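PDB 3S9V: abietadiene synthase, chloroplastic from Abies grandis, which belongs to the plant terpene synthases and is a mainly helical protein combining a terpene synthase N-terminal domain with a metal-binding terpene synthase domain. Local coordinates for residues C372-E380 with E728-N736. Residues are numbered along the deposited sequence; the frame is centred on the assembly and turned at random.
Sequences CSHVSFPGE and EELNREFVN
Phe377 lays one ring face against Arg732, whose CG stands 4.2 Å from the ring centroid and nearly on the ring normal, a CH-pi contact. Its rim atom CZ meets Val735 CG1 edge-on at 4.0 Å. With CG anti to the carbonyl carbon (chi1 -61°), the ring swings back to the helix although its CB points away. Beside this packed patch two hydrogen bonds grip Ser376. Asn731 ND2 reaches Ser376 O at 3.1 Å, in the carbonyl plane and on a lone pair, while Trp425 and His426 hold Asn731 OD1, fixing the amide's rotation. Ser376 OG donates to the anti lone pair of Glu728 OE2 (2.9 Å), and Glu728 CG packs against Phe377 C. The Pro378 side faces solvent yet stays in close touch: Pro378 CG lies over one face of the Arg732 guanidinium, offset toward its rim, 3.4 Å from NH2. One water joins Arg732 NH2 to Pro378 O, another links Glu728 OE1 to Gly379 N within the type II turn 377-380. The loop between helices 363-373 and 381-397 thus docks on the C-terminal end of helix 712-736; Arg331 of helix 320-332 makes a cation-pi contact with Phe377, and helix 669-693 packs against Leu730.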
# COMPACT_ATOMS: atom_id res chain seq x y z
N CYS A 372 6.86 0.11 1.02
CA CYS A 372 7.74 0.96 0.25
C CYS A 372 9.05 0.27 -0.18
O CYS A 372 9.48 0.39 -1.32
CB CYS A 372 8.06 2.24 1.05
SG CYS A 372 9.33 3.32 0.33
N SER A 373 9.66 -0.47 0.74
CA SER A 373 10.94 -1.14 0.44
C SER A 373 10.93 -2.13 -0.71
O SER A 373 11.99 -2.46 -1.26
CB SER A 373 11.47 -1.85 1.69
OG SER A 373 10.68 -2.99 2.00
N HIS A 374 9.75 -2.63 -1.08
CA HIS A 374 9.66 -3.59 -2.17
C HIS A 374 9.69 -2.94 -3.55
O HIS A 374 10.04 -3.59 -4.53
CB HIS A 374 8.40 -4.44 -2.03
CG HIS A 374 8.49 -5.49 -0.97
ND1 HIS A 374 9.13 -6.69 -1.16
CD2 HIS A 374 8.06 -5.49 0.32
CE1 HIS A 374 9.11 -7.39 -0.03
NE2 HIS A 374 8.47 -6.68 0.88
N VAL A 375 9.33 -1.66 -3.63
CA VAL A 375 9.32 -0.98 -4.92
C VAL A 375 10.66 -0.30 -5.12
O VAL A 375 10.76 0.93 -5.20
CB VAL A 375 8.16 0.05 -4.99
CG1 VAL A 375 7.99 0.53 -6.41
CG2 VAL A 375 6.87 -0.60 -4.50
N SER A 376 11.70 -1.12 -5.20
CA SER A 376 13.05 -0.64 -5.34
C SER A 376 13.66 -0.86 -6.72
O SER A 376 13.19 -1.70 -7.50
CB SER A 376 13.94 -1.34 -4.32
OG SER A 376 13.89 -2.74 -4.55
N PHE A 377 14.71 -0.09 -6.98
CA PHE A 377 15.45 -0.16 -8.23
C PHE A 377 16.81 -0.78 -7.92
O PHE A 377 17.24 -0.81 -6.77
CB PHE A 377 15.65 1.25 -8.80
CG PHE A 377 14.38 1.96 -9.12
CD1 PHE A 377 13.20 1.25 -9.31
CD2 PHE A 377 14.36 3.34 -9.28
CE1 PHE A 377 12.01 1.90 -9.63
CE2 PHE A 377 13.18 4.01 -9.61
CZ PHE A 377 12.01 3.28 -9.78
N PRO A 378 17.49 -1.28 -8.96
CA PRO A 378 18.80 -1.88 -8.71
C PRO A 378 19.76 -0.90 -8.07
O PRO A 378 19.79 0.28 -8.43
CB PRO A 378 19.25 -2.31 -10.11
CG PRO A 378 18.53 -1.35 -11.02
CD PRO A 378 17.17 -1.26 -10.39
N GLY A 379 20.53 -1.39 -7.10
CA GLY A 379 21.50 -0.55 -6.43
C GLY A 379 21.00 0.29 -5.26
O GLY A 379 21.76 1.06 -4.69
N GLU A 380 19.73 0.17 -4.90
CA GLU A 380 19.22 0.95 -3.78
C GLU A 380 19.36 0.15 -2.49
O GLU A 380 18.39 -0.40 -1.97
CB GLU A 380 17.77 1.35 -4.02
CG GLU A 380 17.61 2.17 -5.30
CD GLU A 380 16.25 2.84 -5.43
OE1 GLU A 380 15.22 2.16 -5.21
OE2 GLU A 380 16.21 4.04 -5.77
N GLU A 728 13.94 -6.52 -9.70
CA GLU A 728 14.30 -5.17 -9.29
C GLU A 728 14.47 -4.32 -10.55
O GLU A 728 14.02 -3.18 -10.60
CB GLU A 728 15.59 -5.22 -8.48
CG GLU A 728 15.83 -4.04 -7.58
CD GLU A 728 16.72 -4.39 -6.40
OE1 GLU A 728 17.82 -4.96 -6.62
OE2 GLU A 728 16.33 -4.09 -5.25
N GLU A 729 15.10 -4.89 -11.57
CA GLU A 729 15.29 -4.17 -12.82
C GLU A 729 13.93 -3.98 -13.49
O GLU A 729 13.67 -2.95 -14.12
CB GLU A 729 16.24 -4.94 -13.76
CG GLU A 729 16.48 -4.20 -15.08
CD GLU A 729 17.61 -4.76 -15.95
OE1 GLU A 729 17.73 -4.30 -17.11
OE2 GLU A 729 18.37 -5.63 -15.48
N LEU A 730 13.06 -4.97 -13.34
CA LEU A 730 11.71 -4.91 -13.92
C LEU A 730 10.91 -3.77 -13.27
O LEU A 730 10.09 -3.13 -13.94
CB LEU A 730 10.98 -6.24 -13.72
CG LEU A 730 9.63 -6.37 -14.41
CD1 LEU A 730 9.81 -6.18 -15.92
CD2 LEU A 730 9.03 -7.74 -14.12
N ASN A 731 11.14 -3.51 -11.99
CA ASN A 731 10.44 -2.41 -11.33
C ASN A 731 10.80 -1.10 -12.02
O ASN A 731 9.94 -0.30 -12.37
CB ASN A 731 10.83 -2.26 -9.86
CG ASN A 731 10.15 -3.26 -8.96
OD1 ASN A 731 9.02 -3.67 -9.20
ND2 ASN A 731 10.84 -3.64 -7.88
N ARG A 732 12.10 -0.89 -12.20
CA ARG A 732 12.56 0.35 -12.82
C ARG A 732 11.97 0.52 -14.20
O ARG A 732 11.61 1.63 -14.58
CB ARG A 732 14.09 0.40 -12.90
CG ARG A 732 14.62 1.79 -13.28
CD ARG A 732 16.13 1.86 -13.17
NE ARG A 732 16.78 0.81 -13.95
CZ ARG A 732 18.08 0.55 -13.92
NH1 ARG A 732 18.58 -0.43 -14.66
NH2 ARG A 732 18.89 1.25 -13.14
N GLU A 733 11.86 -0.57 -14.95
CA GLU A 733 11.29 -0.48 -16.29
C GLU A 733 9.81 -0.09 -16.19
O GLU A 733 9.36 0.84 -16.84
CB GLU A 733 11.41 -1.82 -17.02
CG GLU A 733 12.83 -2.30 -17.22
CD GLU A 733 13.64 -1.38 -18.10
OE1 GLU A 733 13.21 -1.11 -19.24
OE2 GLU A 733 14.72 -0.94 -17.65
N PHE A 734 9.08 -0.81 -15.34
CA PHE A 734 7.66 -0.57 -15.14
C PHE A 734 7.39 0.87 -14.74
O PHE A 734 6.41 1.48 -15.17
CB PHE A 734 7.12 -1.50 -14.06
CG PHE A 734 5.69 -1.22 -13.66
CD1 PHE A 734 4.64 -1.44 -14.56
CD2 PHE A 734 5.39 -0.75 -12.39
CE1 PHE A 734 3.32 -1.19 -14.19
CE2 PHE A 734 4.06 -0.50 -12.01
CZ PHE A 734 3.03 -0.72 -12.91
N VAL A 735 8.26 1.42 -13.91
CA VAL A 735 8.09 2.78 -13.43
C VAL A 735 8.64 3.87 -14.34
O VAL A 735 7.95 4.85 -14.61
CB VAL A 735 8.71 2.96 -12.02
CG1 VAL A 735 8.69 4.43 -11.63
CG2 VAL A 735 7.93 2.15 -11.00
N ASN A 736 9.87 3.72 -14.81
CA ASN A 736 10.47 4.77 -15.63
C ASN A 736 10.25 4.80 -17.14
O ASN A 736 10.37 5.86 -17.76
CB ASN A 736 11.98 4.84 -15.34
CG ASN A 736 12.27 5.23 -13.89
OD1 ASN A 736 11.41 5.80 -13.21
ND2 ASN A 736 13.48 4.94 -13.43
O HOH W 1 18.42 2.29 -10.63
O HOH W 2 20.69 -3.80 -6.16